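PDB 6F3H: exoribonuclease II, mitochondrial, which degrades RNA from the 3' end as the exoribonuclease of the mitochondrial degradosome, a magnesium-binding enzyme of the RNB family that works coupled to a helicase. Local coordinates for residues R163-V168 and A247-K252; V168-L173 and L241-V246. The protein carries 1 engineered substitution. All blocks are in the same frame, centred on the assembly; numbering follows the deposited sequence.

Contact 1. Residues R163-V168 and A247-K252; sequences RGSKHV and AVLPLK
The imidazole of His167 carries the methyl of Ala247 over one face: Ala247 CB lies 4.1 Å from the ring centroid of His167, 22° off the normal, a CH-pi contact. At the rim of the ring, His167 ND1 is probably hydrogen-bonded to Thr245 OG1, and NE2 makes a weak bond to Asp359. Alanine suits the place because its single methyl can lie over the imidazole while its backbone pairs with His167, a non-hydrogen-bonded antiparallel pair.

The Ala247 methyl also meets Ser165: chi1 near 161° swings the hydroxyl away from the Ser165 nitrogen, and OG lies 3.3 Å from Ala247 CB. Ser165 CB rests on Leu249 CD2. On the other face of the sheet Val168 CG1 and Val248 CG2 meet at 3.8 Å, branched side chains well suited to a strand. Between the strands Val248 N donates to Lys166 O at 2.7 Å; the return bond is weak. Beyond the pairing, where 163-165 is loop, a water lies within hydrogen-bonding distance of both Gly164 O and Val248 O, while Pro250 CD packs on the backbone of Gly164.

Strand 166-169 is an outer strand of a three-stranded antiparallel sheet, with 242-248 in the middle and 231-237 beyond; Pro250 occupies the N-cap position, just before helix 251-281.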
loop_
_atom_site.group_PDB
_atom_site.type_symbol
_atom_site.label_atom_id
_atom_site.label_comp_id
_atom_site.label_asym_id
_atom_site.label_seq_id
_atom_site.Cartn_x
_atom_site.Cartn_y
_atom_site.Cartn_z
ATOM N N ARG A 163 -15.725 -2.231 19.635
ATOM C CA ARG A 163 -15.351 -3.605 19.293
ATOM C C ARG A 163 -13.913 -3.776 18.809
ATOM O O ARG A 163 -13.379 -4.887 18.920
ATOM C CB ARG A 163 -16.295 -4.169 18.211
ATOM C CG ARG A 163 -17.788 -3.985 18.483
ATOM C CD ARG A 163 -18.643 -4.579 17.381
ATOM N NE ARG A 163 -18.523 -3.808 16.148
ATOM C CZ ARG A 163 -19.539 -3.191 15.549
ATOM N NH1 ARG A 163 -20.774 -3.265 16.040
ATOM N NH2 ARG A 163 -19.312 -2.503 14.441
ATOM N N GLY A 164 -13.277 -2.736 18.278
ATOM C CA GLY A 164 -11.892 -2.849 17.858
ATOM C C GLY A 164 -11.390 -1.603 17.151
ATOM O O GLY A 164 -12.125 -0.633 16.936
ATOM N N SER A 165 -10.117 -1.673 16.762
ATOM C CA SER A 165 -9.462 -0.572 16.069
ATOM C C SER A 165 -10.249 -0.194 14.825
ATOM O O SER A 165 -10.727 -1.069 14.099
ATOM C CB SER A 165 -8.035 -0.991 15.699
ATOM O OG SER A 165 -7.475 -0.186 14.678
ATOM N N LYS A 166 -10.398 1.117 14.586
ATOM C CA LYS A 166 -11.156 1.644 13.439
ATOM C C LYS A 166 -10.497 2.900 12.887
ATOM O O LYS A 166 -10.299 3.871 13.621
ATOM C CB LYS A 166 -12.601 1.989 13.796
ATOM C CG LYS A 166 -13.192 2.909 12.740
ATOM C CD LYS A 166 -14.270 3.833 13.234
ATOM C CE LYS A 166 -15.632 3.340 12.803
ATOM N NZ LYS A 166 -16.685 4.240 13.355
ATOM N N HIS A 167 -10.204 2.903 11.590
ATOM C CA HIS A 167 -9.458 4.002 11.009
ATOM C C HIS A 167 -10.348 5.179 10.675
ATOM O O HIS A 167 -11.558 5.047 10.492
ATOM C CB HIS A 167 -8.741 3.562 9.738
ATOM C CG HIS A 167 -7.462 2.834 10.002
ATOM N ND1 HIS A 167 -6.224 3.345 9.660
ATOM C CD2 HIS A 167 -7.229 1.648 10.609
ATOM C CE1 HIS A 167 -5.285 2.497 10.039
ATOM N NE2 HIS A 167 -5.868 1.460 10.619
ATOM N N VAL A 168 -9.718 6.349 10.560
ATOM C CA VAL A 168 -10.385 7.528 10.027
ATOM C C VAL A 168 -9.399 8.304 9.171
ATOM O O VAL A 168 -8.203 8.385 9.476
ATOM C CB VAL A 168 -10.975 8.455 11.108
ATOM C CG1 VAL A 168 -11.810 7.684 12.073
ATOM C CG2 VAL A 168 -9.880 9.167 11.836
ATOM N N ALA A 247 -5.743 4.937 13.204
ATOM C CA ALA A 247 -6.707 4.104 13.894
ATOM C C ALA A 247 -7.214 4.813 15.143
ATOM O O ALA A 247 -6.487 5.562 15.796
ATOM C CB ALA A 247 -6.065 2.766 14.273
ATOM N N VAL A 248 -8.481 4.589 15.460
ATOM C CA VAL A 248 -9.080 5.045 16.705
ATOM C C VAL A 248 -9.295 3.804 17.564
ATOM O O VAL A 248 -10.252 3.056 17.356
ATOM C CB VAL A 248 -10.391 5.793 16.456
ATOM C CG1 VAL A 248 -10.928 6.371 17.743
ATOM C CG2 VAL A 248 -10.185 6.830 15.405
ATOM N N LEU A 249 -8.437 3.583 18.525
ATOM C CA LEU A 249 -8.474 2.366 19.327
ATOM C C LEU A 249 -9.554 2.456 20.403
ATOM O O LEU A 249 -9.771 3.525 20.973
ATOM C CB LEU A 249 -7.120 2.124 19.969
ATOM C CG LEU A 249 -5.969 2.279 18.981
ATOM C CD1 LEU A 249 -4.668 2.078 19.672
ATOM C CD2 LEU A 249 -6.117 1.286 17.873
ATOM N N PRO A 250 -10.231 1.349 20.703
ATOM C CA PRO A 250 -11.346 1.402 21.657
ATOM C C PRO A 250 -10.894 1.727 23.080
ATOM O O PRO A 250 -9.873 1.241 23.580
ATOM C CB PRO A 250 -11.948 -0.003 21.567
ATOM C CG PRO A 250 -10.765 -0.858 21.236
ATOM C CD PRO A 250 -9.881 -0.037 20.341
ATOM N N LEU A 251 -11.693 2.558 23.735
ATOM C CA LEU A 251 -11.372 3.009 25.072
ATOM C C LEU A 251 -11.252 1.842 26.025
ATOM O O LEU A 251 -10.257 1.710 26.737
ATOM C CB LEU A 251 -12.445 3.970 25.542
ATOM C CG LEU A 251 -12.021 4.803 26.734
ATOM C CD1 LEU A 251 -10.812 5.609 26.343
ATOM C CD2 LEU A 251 -13.149 5.719 27.121
ATOM N N LYS A 252 -12.273 1.002 26.084
ATOM C CA LYS A 252 -12.243 -0.050 27.089
ATOM C C LYS A 252 -11.327 -1.187 26.666
ATOM O O LYS A 252 -10.693 -1.830 27.498
ATOM C CB LYS A 252 -13.654 -0.559 27.378
HETATM O O HOH W 1 -12.602 1.806 17.722
#

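Contact 2. Residues V168-L173 and L241-V246; sequences VNFMSL and LSPTTV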
loop_
_atom_site.group_PDB
_atom_site.type_symbol
_atom_site.label_atom_id
_atom_site.label_comp_id
_atom_site.label_asym_id
_atom_site.label_seq_id
_atom_site.Cartn_x
_atom_site.Cartn_y
_atom_site.Cartn_z
ATOM N N VAL A 168 -9.718 6.349 10.560
ATOM C CA VAL A 168 -10.385 7.528 10.027
ATOM C C VAL A 168 -9.399 8.304 9.171
ATOM O O VAL A 168 -8.203 8.385 9.476
ATOM C CB VAL A 168 -10.975 8.455 11.108
ATOM C CG1 VAL A 168 -11.810 7.684 12.073
ATOM C CG2 VAL A 168 -9.880 9.167 11.836
ATOM N N ASN A 169 -9.928 8.871 8.086
ATOM C CA ASN A 169 -9.153 9.783 7.271
ATOM C C ASN A 169 -8.568 10.838 8.182
ATOM O O ASN A 169 -9.243 11.352 9.074
ATOM C CB ASN A 169 -10.027 10.428 6.195
ATOM C CG ASN A 169 -9.282 11.481 5.391
ATOM O OD1 ASN A 169 -8.047 11.455 5.296
ATOM N ND2 ASN A 169 -10.031 12.433 4.826
ATOM N N PHE A 170 -7.284 11.088 8.028
ATOM C CA PHE A 170 -6.681 12.061 8.911
ATOM C C PHE A 170 -7.192 13.469 8.630
ATOM O O PHE A 170 -7.254 14.298 9.541
ATOM C CB PHE A 170 -5.179 11.976 8.771
ATOM C CG PHE A 170 -4.464 12.692 9.824
ATOM C CD1 PHE A 170 -4.224 12.081 11.038
ATOM C CD2 PHE A 170 -4.032 13.984 9.624
ATOM C CE1 PHE A 170 -3.557 12.750 12.042
ATOM C CE2 PHE A 170 -3.358 14.660 10.624
ATOM C CZ PHE A 170 -3.122 14.038 11.839
HETATM N N MSE A 171 -7.569 13.758 7.392
HETATM C CA MSE A 171 -8.008 15.095 7.003
HETATM C C MSE A 171 -9.351 15.420 7.557
HETATM O O MSE A 171 -9.579 16.494 8.097
HETATM C CB MSE A 171 -8.064 15.212 5.491
HETATM C CG MSE A 171 -6.701 15.192 4.888
HETATM SE SE MSE A 171 -5.539 16.041 6.184
HETATM C CE MSE A 171 -3.889 16.129 5.162
ATOM N N SER A 172 -10.259 14.470 7.357
ATOM C CA SER A 172 -11.570 14.565 7.969
ATOM C C SER A 172 -11.419 14.875 9.437
ATOM O O SER A 172 -12.204 15.629 10.015
ATOM C CB SER A 172 -12.342 13.256 7.758
ATOM O OG SER A 172 -12.700 13.074 6.394
ATOM N N LEU A 173 -10.389 14.317 10.050
ATOM C CA LEU A 173 -10.168 14.518 11.471
ATOM C C LEU A 173 -9.734 15.940 11.774
ATOM O O LEU A 173 -10.306 16.607 12.645
ATOM C CB LEU A 173 -9.122 13.532 11.942
ATOM C CG LEU A 173 -8.769 13.748 13.387
ATOM C CD1 LEU A 173 -10.004 13.484 14.216
ATOM C CD2 LEU A 173 -7.643 12.810 13.743
ATOM N N LEU A 241 3.483 12.492 0.565
ATOM C CA LEU A 241 4.233 12.784 1.797
ATOM C C LEU A 241 3.354 13.503 2.803
ATOM O O LEU A 241 3.691 14.560 3.326
ATOM C CB LEU A 241 5.512 13.578 1.525
ATOM C CG LEU A 241 6.636 12.964 0.687
ATOM C CD1 LEU A 241 7.695 13.979 0.291
ATOM C CD2 LEU A 241 7.280 11.857 1.467
ATOM N N SER A 242 2.199 12.909 3.065
ATOM C CA SER A 242 1.246 13.515 3.969
ATOM C C SER A 242 0.475 12.407 4.653
ATOM O O SER A 242 0.327 11.320 4.084
ATOM C CB SER A 242 0.299 14.430 3.203
ATOM O OG SER A 242 -0.904 14.557 3.913
ATOM N N PRO A 243 -0.049 12.654 5.848
ATOM C CA PRO A 243 -0.734 11.586 6.578
ATOM C C PRO A 243 -2.065 11.226 5.953
ATOM O O PRO A 243 -2.844 12.093 5.548
ATOM C CB PRO A 243 -0.923 12.186 7.969
ATOM C CG PRO A 243 -0.864 13.677 7.748
ATOM C CD PRO A 243 0.193 13.823 6.709
ATOM N N THR A 244 -2.349 9.931 5.930
ATOM C CA THR A 244 -3.580 9.454 5.318
ATOM C C THR A 244 -4.626 9.078 6.349
ATOM O O THR A 244 -5.771 9.510 6.251
ATOM C CB THR A 244 -3.313 8.249 4.399
ATOM O OG1 THR A 244 -2.804 7.152 5.159
ATOM C CG2 THR A 244 -2.307 8.593 3.306
ATOM N N THR A 245 -4.242 8.340 7.378
ATOM C CA THR A 245 -5.264 7.754 8.216
ATOM C C THR A 245 -4.639 7.466 9.567
ATOM O O THR A 245 -3.410 7.461 9.712
ATOM C CB THR A 245 -5.814 6.499 7.557
ATOM O OG1 THR A 245 -6.988 6.047 8.248
ATOM C CG2 THR A 245 -4.729 5.431 7.554
ATOM N N VAL A 246 -5.497 7.265 10.562
ATOM C CA VAL A 246 -5.050 6.821 11.880
ATOM C C VAL A 246 -6.145 5.984 12.515
ATOM O O VAL A 246 -7.331 6.291 12.401
ATOM C CB VAL A 246 -4.685 8.029 12.763
ATOM C CG1 VAL A 246 -5.883 8.944 12.919
ATOM C CG2 VAL A 246 -4.150 7.581 14.109
#
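Pro243 CB lies over one face of the Phe170 ring, near its rim, while Val246 CG1 comes to the edge. The Phe170 side chain extends away from its own nitrogen (chi1 -167°), which sets the ring against the strand, between Pro243 and Val246. Pro243 CB is 4.2 Å from the ring centroid of Phe170, a CH-pi contact. The compact pyrrolidine offers C-H groups to the ring, CB over the face and Pro243 CG at Phe170 CD2, 3.7 Å away. Near the ring plane, Val246 CG1 approaches Phe170 CD1 at 4.0 Å.

The same CG1 methyl has two further neighbours. Val168 lies side by side with Val246, both pointing the same way, and Leu173 CD2 comes in from the first turn of the helix. Met171, modelled as selenomethionine, sends its terminal CE to Ser242 OG, 3.6 Å away.

Beneath these side chains Val168 and Val246 form a hydrogen-bonded antiparallel pair, with Val168 N to Val246 O at 3.0 Å and Val246 N to Val168 O at 3.1 Å. Phe170 N then donates to Thr244 O at 2.8 Å. This bond uses an amide of the first helical turn, where no preceding helical carbonyl serves it, so the strand pairing passes directly into helix 170-178 and the start of that helix is tied to the sheet beneath an apolar cover.

Contacts 1 and 2 are successive lengths of one strand pairing, 166-169 against 242-248, with centres 15 Å apart and Val168 common to both. Because the strands are antiparallel, the order reverses: 163-168 leads into 168-173, whereas 241-246 precedes 247-252, so contact 2 spans the shorter sequence separation. Contact 1 is partly buried and runs toward helix 251-281; contact 2 is buried, leads into helix 170-178 and comes within about 8 Å of the bound nucleic acid at the nearest atoms. A single antiparallel pairing thus joins the approach to helix 170-178 to the start of helix 251-281, away from the magnesium site of Asp401 and Asp410.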